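Local coordinates for cytochrome cL (Hyphomicrobium denitrificans, PDB 2D0W), which binds one heme and transfers electrons in the periplasm, probably accepting them from methanol dehydrogenase during methanol oxidation, at residues Q32-G37 with G90-I95; P40-A45 with D134-E139; G64-G69 with F147-W152. All coordinates share one frame; numbering follows the deposited sequence.

Contact 1: Q32-G37 with G90-I95; sequences QFMQTG and GLFETI. With HEM (protoporphyrin IX containing Fe), chain H.
One face of the Phe92 ring is covered by the outer rim of the Phe33 ring. Phe33 CE2 sits 3.5 Å above the plane of the Phe92 ring, offset toward its rim. The planes are inclined at 50°, an oblique pairing, and the centroids lie 4.8 Å apart. The Phe33 ring has Met34 CE at its edge, in plane. Phe33 CZ also meets Phe92 CB at 3.5 Å, so the grip extends to the root of the second side chain. Both rings have CG anti to the backbone N (chi1 -180° in Phe33 and 171° in Phe92), which directs each ring toward the other helix. Met34 bends twice along its chain and brings CE to 4.0 Å from Phe92 CZ.

The contact packs helix 28-36 against helix 88-97, one of the helices of the c-type cytochrome fold that wrap the heme. The heme lies on the other side of helix 88-97. There Leu91 CD1 reaches HEM CMA at 3.3 Å, and Thr94 CG2 lies 3.6 Å from HEM C2A. Replacing Phe92 by an alanine removes the ring and is likely to open a gap between the helices, leaving Phe33 and Met34 without their shared partner. The Phe92 ring also meets the rings of Phe5 and Phe96, and the Phe92 side chain touches Met115 of helix 112-124.

Contact 2: P40-A45 with D134-E139; sequences PYVEVA and DWLSDE
Val42 holds CG1 anti to the backbone N (chi1 166°), and this turns the methyl toward Trp135 and Leu136. Leu136 has CG anti to its own carbonyl carbon (chi1 -61°); with this torsion the end of the side chain swings in and meets the loop by CD2, although its CB does not point there. The two side chains cross at about a right angle, with Val42 CG1 4.2 Å from Leu136 CD2. The same CD2 lies 4.0 Å from Glu43 CG, so one leucine methyl touches two neighbouring residues. Val42 CG1 also rests 3.9 Å from the backbone Trp135 O. At the indole it comes to the edge, near the ring plane, with Val42 CG1 4.4 Å from Trp135 CD1.

Glu43 takes part through its aliphatic portion. Its chain bends at chi2, and the carboxylate is used elsewhere: OE2 is hydrogen-bonded to ND1 of His124. Arg123 of helix 112-124 and Asp88 of helix 88-97 touch both Val42 and Trp135, which places the contact beside these two helices.

Each segment has its own local order. A hydrogen bond from Val44 N to Tyr41 O, 3.0 Å long, closes the turn that presents Val42 and Glu43 at its two central positions. Just past Leu136, Ser137 is the N-cap of helix 138-143, and its OG accepts a weak bond from Glu139 N at 3.3 Å. The contact thus sets a type II beta turn, in the loop between helices 28-36 and 48-58, against the two residues that lead into the N-cap of helix 138-143.

Contact 3: G64-G69 with F147-W152; sequences GHIGEG and FDIKAW. With ZN (zinc ion), chain C.
A zinc-binding loop just after the heme-attachment sequence meets the start of helix 149-161 here. Ile66 supplies the contact. Its CG2 points at two hydrophobic residues, lying 3.6 Å from Ile149 CD1 and 4.0 Å from Phe147 CE1. It reaches Phe147 at the ring edge, near the plane. CG2 is the branch anti to the carbonyl carbon of Ile66, while CG1 takes the crowded position (chi1 66°). The same CG2 lies over one face of the His65 imidazole, toward its rim.

The loop makes a type I beta turn from Gly64 to Gly67. His65 ND1 binds the zinc ion at 1.9 Å, and Glu68 OE1 binds it at 1.8 Å. The other carboxylate oxygen, Glu68 OE2, takes the N-H of Ile66 at 2.8 Å through its syn lone pair. Thus Glu68 ties the metal to the backbone of the residue that makes the contact. Across from the loop, Asp148 N-caps helix 149-161. Its OD1 accepts from Lys150 N at 3.1 Å, with the donor 63° out of the carboxylate plane. Phe147 is also packed against the rings of Trp121 and His124.

Overall arrangement
From the N terminus, the chain supplies the first halves of all three contacts in turn: helix 28-36, the loop at 40-45, then the zinc loop at 64-69. The second halves follow in the same order, at 90-95, 134-139 and 147-152. Every pair of contacts therefore crosses, and none nests. Contact 1 closes a loop of 52 residues, contact 2 one of 88 and contact 3 one of 77. Contact 1 ties helix 28-36 to helix 88-97. It touches contact 2 where Gln32 packs on Pro40. Contact 3 lies on the opposite side of the chain's centre from contact 1, their centres about 24 Å apart. Contacts 2 and 3 tie the lead-in to helix 138-143 and the start of helix 149-161 back to earlier loops.

Contact 1: Q32-G37 with G90-I95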
# COMPACT_ATOMS: atom_id res chain seq x y z
N GLN A 32 -3.29 -14.68 -2.83
CA GLN A 32 -2.43 -14.86 -1.65
C GLN A 32 -2.76 -13.86 -0.55
O GLN A 32 -2.80 -14.23 0.66
CB GLN A 32 -0.94 -14.77 -1.99
CG GLN A 32 -0.08 -14.86 -0.74
CD GLN A 32 1.26 -14.14 -0.86
OE1 GLN A 32 2.00 -14.37 -1.80
NE2 GLN A 32 1.58 -13.27 0.12
N PHE A 33 -2.97 -12.61 -0.95
CA PHE A 33 -3.33 -11.57 0.05
C PHE A 33 -4.63 -11.91 0.79
O PHE A 33 -4.68 -11.76 2.01
CB PHE A 33 -3.34 -10.12 -0.51
CG PHE A 33 -3.70 -9.09 0.52
CD1 PHE A 33 -2.73 -8.58 1.38
CD2 PHE A 33 -5.04 -8.71 0.70
CE1 PHE A 33 -3.08 -7.69 2.40
CE2 PHE A 33 -5.42 -7.82 1.72
CZ PHE A 33 -4.47 -7.31 2.54
N MET A 34 -5.66 -12.39 0.09
CA MET A 34 -6.95 -12.68 0.77
C MET A 34 -6.86 -13.83 1.78
O MET A 34 -7.63 -13.88 2.75
CB MET A 34 -8.07 -12.92 -0.23
CG MET A 34 -8.36 -11.73 -1.10
SD MET A 34 -8.97 -10.34 -0.12
CE MET A 34 -8.07 -8.97 -0.80
N GLN A 35 -5.90 -14.72 1.55
CA GLN A 35 -5.58 -15.84 2.42
C GLN A 35 -4.63 -15.51 3.58
O GLN A 35 -4.85 -15.93 4.71
CB GLN A 35 -4.93 -16.95 1.59
CG GLN A 35 -4.23 -18.04 2.43
CD GLN A 35 -3.67 -19.16 1.56
OE1 GLN A 35 -4.17 -20.28 1.57
NE2 GLN A 35 -2.64 -18.84 0.79
N THR A 36 -3.58 -14.76 3.25
CA THR A 36 -2.40 -14.53 4.09
C THR A 36 -2.36 -13.17 4.79
O THR A 36 -1.77 -13.04 5.87
CB THR A 36 -1.13 -14.69 3.20
OG1 THR A 36 -0.95 -16.08 2.93
CG2 THR A 36 0.14 -14.21 3.86
N GLY A 37 -2.94 -12.14 4.17
CA GLY A 37 -2.75 -10.75 4.65
C GLY A 37 -1.40 -10.13 4.26
O GLY A 37 -1.07 -9.01 4.65
N GLY A 90 -3.39 -4.35 7.96
CA GLY A 90 -3.92 -3.12 8.59
C GLY A 90 -4.04 -1.96 7.63
O GLY A 90 -5.06 -1.27 7.62
N LEU A 91 -2.99 -1.74 6.84
CA LEU A 91 -2.98 -0.70 5.82
C LEU A 91 -4.11 -0.92 4.81
O LEU A 91 -4.90 0.01 4.49
CB LEU A 91 -1.58 -0.66 5.14
CG LEU A 91 -1.36 0.47 4.13
CD1 LEU A 91 -1.81 1.73 4.77
CD2 LEU A 91 0.09 0.62 3.66
N PHE A 92 -4.27 -2.15 4.36
CA PHE A 92 -5.36 -2.47 3.47
C PHE A 92 -6.71 -2.06 4.12
O PHE A 92 -7.57 -1.42 3.48
CB PHE A 92 -5.31 -3.97 3.13
CG PHE A 92 -6.53 -4.49 2.36
CD1 PHE A 92 -6.55 -4.47 0.97
CD2 PHE A 92 -7.65 -4.98 3.04
CE1 PHE A 92 -7.66 -4.95 0.27
CE2 PHE A 92 -8.76 -5.46 2.35
CZ PHE A 92 -8.76 -5.45 0.96
N GLU A 93 -6.88 -2.44 5.39
CA GLU A 93 -8.15 -2.23 6.09
C GLU A 93 -8.38 -0.70 6.21
O GLU A 93 -9.48 -0.21 5.97
CB GLU A 93 -8.12 -2.91 7.49
CG GLU A 93 -8.11 -4.42 7.52
CD GLU A 93 -7.95 -5.01 8.95
OE1 GLU A 93 -7.11 -4.48 9.72
OE2 GLU A 93 -8.65 -6.01 9.30
N THR A 94 -7.33 0.07 6.53
CA THR A 94 -7.46 1.54 6.64
C THR A 94 -7.87 2.14 5.31
O THR A 94 -8.84 2.91 5.24
CB THR A 94 -6.17 2.14 7.17
OG1 THR A 94 -5.94 1.58 8.46
CG2 THR A 94 -6.25 3.68 7.27
N ILE A 95 -7.19 1.74 4.24
CA ILE A 95 -7.53 2.22 2.90
C ILE A 95 -8.90 1.76 2.48
O ILE A 95 -9.68 2.58 2.02
CB ILE A 95 -6.46 1.88 1.83
CG1 ILE A 95 -5.10 2.35 2.34
CG2 ILE A 95 -6.79 2.58 0.47
CD1 ILE A 95 -3.89 1.65 1.67
CHA HEM H . -5.38 8.75 7.46
CHB HEM H . -4.03 6.45 3.37
CHC HEM H . -6.78 9.37 0.60
CHD HEM H . -7.07 12.28 4.47
C1A HEM H . -4.81 7.79 6.62
C2A HEM H . -4.08 6.58 6.99
C3A HEM H . -3.70 5.98 5.86
C4A HEM H . -4.18 6.74 4.71
CMA HEM H . -2.86 4.67 5.72
CAA HEM H . -3.75 6.13 8.43
CBA HEM H . -2.44 6.84 8.80
CGA HEM H . -1.88 6.37 10.14
O1A HEM H . -2.31 5.31 10.65
O2A HEM H . -1.00 7.08 10.69
C1B HEM H . -4.70 7.00 2.27
C2B HEM H . -4.66 6.61 0.85
C3B HEM H . -5.43 7.31 0.18
C4B HEM H . -6.01 8.33 1.00
CMB HEM H . -3.72 5.50 0.38
CAB HEM H . -5.93 6.99 -1.24
CBB HEM H . -6.45 5.84 -1.53
C1C HEM H . -7.09 10.45 1.40
C2C HEM H . -7.97 11.58 1.07
C3C HEM H . -7.99 12.39 2.11
C4C HEM H . -7.24 11.76 3.21
CMC HEM H . -8.25 11.94 -0.38
CAC HEM H . -8.47 13.88 2.23
CBC HEM H . -9.62 14.16 1.69
C1D HEM H . -6.75 11.62 5.64
C2D HEM H . -6.95 12.12 6.99
C3D HEM H . -6.44 11.02 7.92
C4D HEM H . -5.95 9.96 7.06
CMD HEM H . -7.57 13.49 7.40
CAD HEM H . -6.42 10.98 9.49
CBD HEM H . -7.60 10.06 9.81
CGD HEM H . -7.60 9.53 11.22
O1D HEM H . -8.46 8.70 11.57
O2D HEM H . -6.70 9.91 11.98
NA HEM H . -4.83 7.84 5.24
NB HEM H . -5.50 8.12 2.25
NC HEM H . -6.70 10.57 2.73
ND HEM H . -6.14 10.37 5.74
FE HEM H . -5.86 9.16 3.98

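Contact 2: P40-A45 with D134-E139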
# COMPACT_ATOMS: atom_id res chain seq x y z
N PRO A 40 2.14 -9.45 -1.81
CA PRO A 40 3.35 -9.93 -2.53
C PRO A 40 3.94 -8.98 -3.57
O PRO A 40 5.01 -9.27 -4.15
CB PRO A 40 2.88 -11.21 -3.19
CG PRO A 40 1.39 -11.02 -3.32
CD PRO A 40 0.92 -10.14 -2.25
N TYR A 41 3.28 -7.84 -3.77
CA TYR A 41 3.88 -6.82 -4.64
C TYR A 41 4.86 -5.90 -3.93
O TYR A 41 5.50 -5.05 -4.56
CB TYR A 41 2.79 -5.95 -5.28
CG TYR A 41 1.91 -6.63 -6.30
CD1 TYR A 41 2.38 -7.71 -7.08
CD2 TYR A 41 0.63 -6.19 -6.50
CE1 TYR A 41 1.57 -8.31 -8.05
CE2 TYR A 41 -0.20 -6.79 -7.47
CZ TYR A 41 0.29 -7.84 -8.25
OH TYR A 41 -0.53 -8.43 -9.20
N VAL A 42 4.94 -6.01 -2.62
CA VAL A 42 5.81 -5.12 -1.84
C VAL A 42 7.25 -5.27 -2.31
O VAL A 42 7.75 -6.40 -2.46
CB VAL A 42 5.59 -5.33 -0.30
CG1 VAL A 42 6.68 -4.71 0.58
CG2 VAL A 42 4.24 -4.72 0.15
N GLU A 43 7.87 -4.14 -2.60
CA GLU A 43 9.26 -4.09 -3.09
C GLU A 43 9.53 -4.84 -4.42
O GLU A 43 10.69 -5.18 -4.72
CB GLU A 43 10.25 -4.47 -1.95
CG GLU A 43 10.51 -3.37 -0.93
CD GLU A 43 10.83 -2.01 -1.57
OE1 GLU A 43 11.97 -1.80 -2.05
OE2 GLU A 43 9.93 -1.13 -1.60
N VAL A 44 8.47 -5.12 -5.18
CA VAL A 44 8.63 -5.58 -6.57
C VAL A 44 8.68 -4.31 -7.41
O VAL A 44 7.63 -3.65 -7.61
CB VAL A 44 7.47 -6.51 -7.05
CG1 VAL A 44 7.69 -6.97 -8.50
CG2 VAL A 44 7.25 -7.70 -6.13
N ALA A 45 9.87 -3.95 -7.90
CA ALA A 45 10.02 -2.69 -8.64
C ALA A 45 9.00 -2.55 -9.75
O ALA A 45 8.52 -1.45 -10.01
CB ALA A 45 11.44 -2.51 -9.18
N ASP A 134 7.38 -3.99 10.34
CA ASP A 134 6.53 -5.20 10.32
C ASP A 134 6.14 -5.68 8.91
O ASP A 134 5.68 -6.82 8.76
CB ASP A 134 5.25 -4.99 11.17
CG ASP A 134 5.54 -4.71 12.62
OD1 ASP A 134 6.73 -4.67 13.02
OD2 ASP A 134 4.58 -4.52 13.38
N TRP A 135 6.32 -4.83 7.89
CA TRP A 135 5.87 -5.14 6.50
C TRP A 135 6.96 -5.62 5.55
O TRP A 135 6.69 -5.88 4.35
CB TRP A 135 5.22 -3.90 5.85
CG TRP A 135 6.22 -2.78 5.55
CD1 TRP A 135 6.98 -2.62 4.41
CD2 TRP A 135 6.54 -1.68 6.39
NE1 TRP A 135 7.77 -1.52 4.51
CE2 TRP A 135 7.51 -0.90 5.71
CE3 TRP A 135 6.11 -1.28 7.65
CZ2 TRP A 135 8.05 0.26 6.26
CZ3 TRP A 135 6.65 -0.13 8.20
CH2 TRP A 135 7.63 0.62 7.51
N LEU A 136 8.20 -5.67 6.04
CA LEU A 136 9.32 -6.22 5.24
C LEU A 136 9.83 -7.50 5.84
O LEU A 136 9.95 -7.61 7.04
CB LEU A 136 10.48 -5.21 5.13
CG LEU A 136 10.23 -3.85 4.46
CD1 LEU A 136 11.42 -2.94 4.68
CD2 LEU A 136 10.04 -4.11 3.01
N SER A 137 10.17 -8.46 4.99
CA SER A 137 10.89 -9.65 5.43
C SER A 137 12.31 -9.35 5.82
O SER A 137 12.84 -8.25 5.58
CB SER A 137 10.94 -10.70 4.32
OG SER A 137 11.87 -10.32 3.30
N ASP A 138 12.96 -10.35 6.40
CA ASP A 138 14.39 -10.32 6.68
C ASP A 138 15.26 -9.88 5.48
O ASP A 138 16.15 -9.07 5.65
CB ASP A 138 14.86 -11.67 7.24
CG ASP A 138 14.37 -12.86 6.42
OD1 ASP A 138 13.77 -12.67 5.35
OD2 ASP A 138 14.61 -14.02 6.83
N GLU A 139 14.98 -10.36 4.28
CA GLU A 139 15.89 -10.03 3.15
C GLU A 139 15.61 -8.62 2.64
O GLU A 139 16.50 -7.89 2.20
CB GLU A 139 15.72 -11.04 2.02
CG GLU A 139 16.09 -12.45 2.48
CD GLU A 139 17.59 -12.60 2.65
OE1 GLU A 139 18.31 -12.32 1.66
OE2 GLU A 139 18.04 -12.98 3.74

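Contact 3: G64-G69 with F147-W152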
# COMPACT_ATOMS: atom_id res chain seq x y z
N GLY A 64 0.24 14.02 0.25
CA GLY A 64 1.45 14.57 -0.34
C GLY A 64 1.98 13.67 -1.44
O GLY A 64 1.70 12.45 -1.44
N HIS A 65 2.73 14.25 -2.38
CA HIS A 65 3.10 13.56 -3.60
C HIS A 65 4.11 12.48 -3.28
O HIS A 65 4.17 11.49 -3.99
CB HIS A 65 3.64 14.50 -4.72
CG HIS A 65 4.97 15.11 -4.41
ND1 HIS A 65 5.20 15.84 -3.26
CD2 HIS A 65 6.15 15.10 -5.08
CE1 HIS A 65 6.46 16.25 -3.24
NE2 HIS A 65 7.06 15.80 -4.33
N ILE A 66 4.88 12.67 -2.22
CA ILE A 66 5.78 11.59 -1.73
C ILE A 66 5.38 10.98 -0.36
O ILE A 66 6.18 10.27 0.25
CB ILE A 66 7.30 11.93 -1.89
CG1 ILE A 66 7.75 13.12 -1.00
CG2 ILE A 66 7.55 12.21 -3.34
CD1 ILE A 66 9.30 13.19 -0.79
N GLY A 67 4.14 11.22 0.08
CA GLY A 67 3.67 10.72 1.40
C GLY A 67 4.13 11.58 2.58
O GLY A 67 4.03 11.14 3.73
N GLU A 68 4.66 12.77 2.29
CA GLU A 68 5.19 13.70 3.30
C GLU A 68 4.15 14.27 4.28
O GLU A 68 4.47 14.60 5.43
CB GLU A 68 6.05 14.81 2.62
CG GLU A 68 5.26 15.95 1.87
CD GLU A 68 4.86 15.61 0.41
OE1 GLU A 68 4.42 16.51 -0.36
OE2 GLU A 68 4.99 14.45 0.00
N GLY A 69 2.90 14.35 3.85
CA GLY A 69 1.80 14.83 4.68
C GLY A 69 1.38 16.15 4.06
O GLY A 69 2.24 16.81 3.49
N PHE A 147 13.44 6.30 0.55
CA PHE A 147 13.01 6.73 -0.81
C PHE A 147 13.63 8.10 -1.09
O PHE A 147 13.58 8.95 -0.24
CB PHE A 147 11.49 6.80 -0.90
CG PHE A 147 10.96 7.27 -2.26
CD1 PHE A 147 10.35 8.53 -2.38
CD2 PHE A 147 11.01 6.43 -3.39
CE1 PHE A 147 9.86 8.98 -3.59
CE2 PHE A 147 10.52 6.87 -4.62
CZ PHE A 147 9.91 8.15 -4.72
N ASP A 148 14.18 8.27 -2.29
CA ASP A 148 14.69 9.53 -2.79
C ASP A 148 13.98 9.89 -4.06
O ASP A 148 14.25 9.29 -5.10
CB ASP A 148 16.18 9.41 -3.12
CG ASP A 148 16.77 10.74 -3.59
OD1 ASP A 148 16.05 11.79 -3.57
OD2 ASP A 148 17.95 10.74 -3.96
N ILE A 149 13.08 10.86 -3.99
CA ILE A 149 12.29 11.31 -5.17
C ILE A 149 13.15 11.75 -6.37
O ILE A 149 12.75 11.56 -7.53
CB ILE A 149 11.32 12.45 -4.80
CG1 ILE A 149 10.44 12.90 -6.02
CG2 ILE A 149 12.06 13.59 -4.24
CD1 ILE A 149 9.36 11.87 -6.48
N LYS A 150 14.31 12.33 -6.09
CA LYS A 150 15.26 12.77 -7.11
C LYS A 150 15.76 11.63 -7.97
O LYS A 150 15.66 11.69 -9.21
CB LYS A 150 16.43 13.51 -6.48
CG LYS A 150 16.05 14.82 -5.80
CD LYS A 150 17.30 15.47 -5.13
CE LYS A 150 17.88 14.54 -4.02
NZ LYS A 150 18.84 15.28 -3.13
N ALA A 151 16.24 10.57 -7.31
CA ALA A 151 16.63 9.33 -7.98
C ALA A 151 15.49 8.65 -8.71
O ALA A 151 15.70 8.12 -9.79
CB ALA A 151 17.25 8.33 -6.97
N TRP A 152 14.31 8.65 -8.09
CA TRP A 152 13.10 8.11 -8.67
C TRP A 152 12.72 8.80 -9.98
O TRP A 152 12.35 8.14 -10.96
CB TRP A 152 11.92 8.25 -7.69
CG TRP A 152 10.57 7.70 -8.29
CD1 TRP A 152 9.49 8.44 -8.75
CD2 TRP A 152 10.21 6.31 -8.49
NE1 TRP A 152 8.50 7.59 -9.21
CE2 TRP A 152 8.91 6.29 -9.06
CE3 TRP A 152 10.84 5.09 -8.22
CZ2 TRP A 152 8.25 5.09 -9.38
CZ3 TRP A 152 10.19 3.90 -8.54
CH2 TRP A 152 8.90 3.91 -9.11
ZN ZN C . 3.77 16.17 -2.01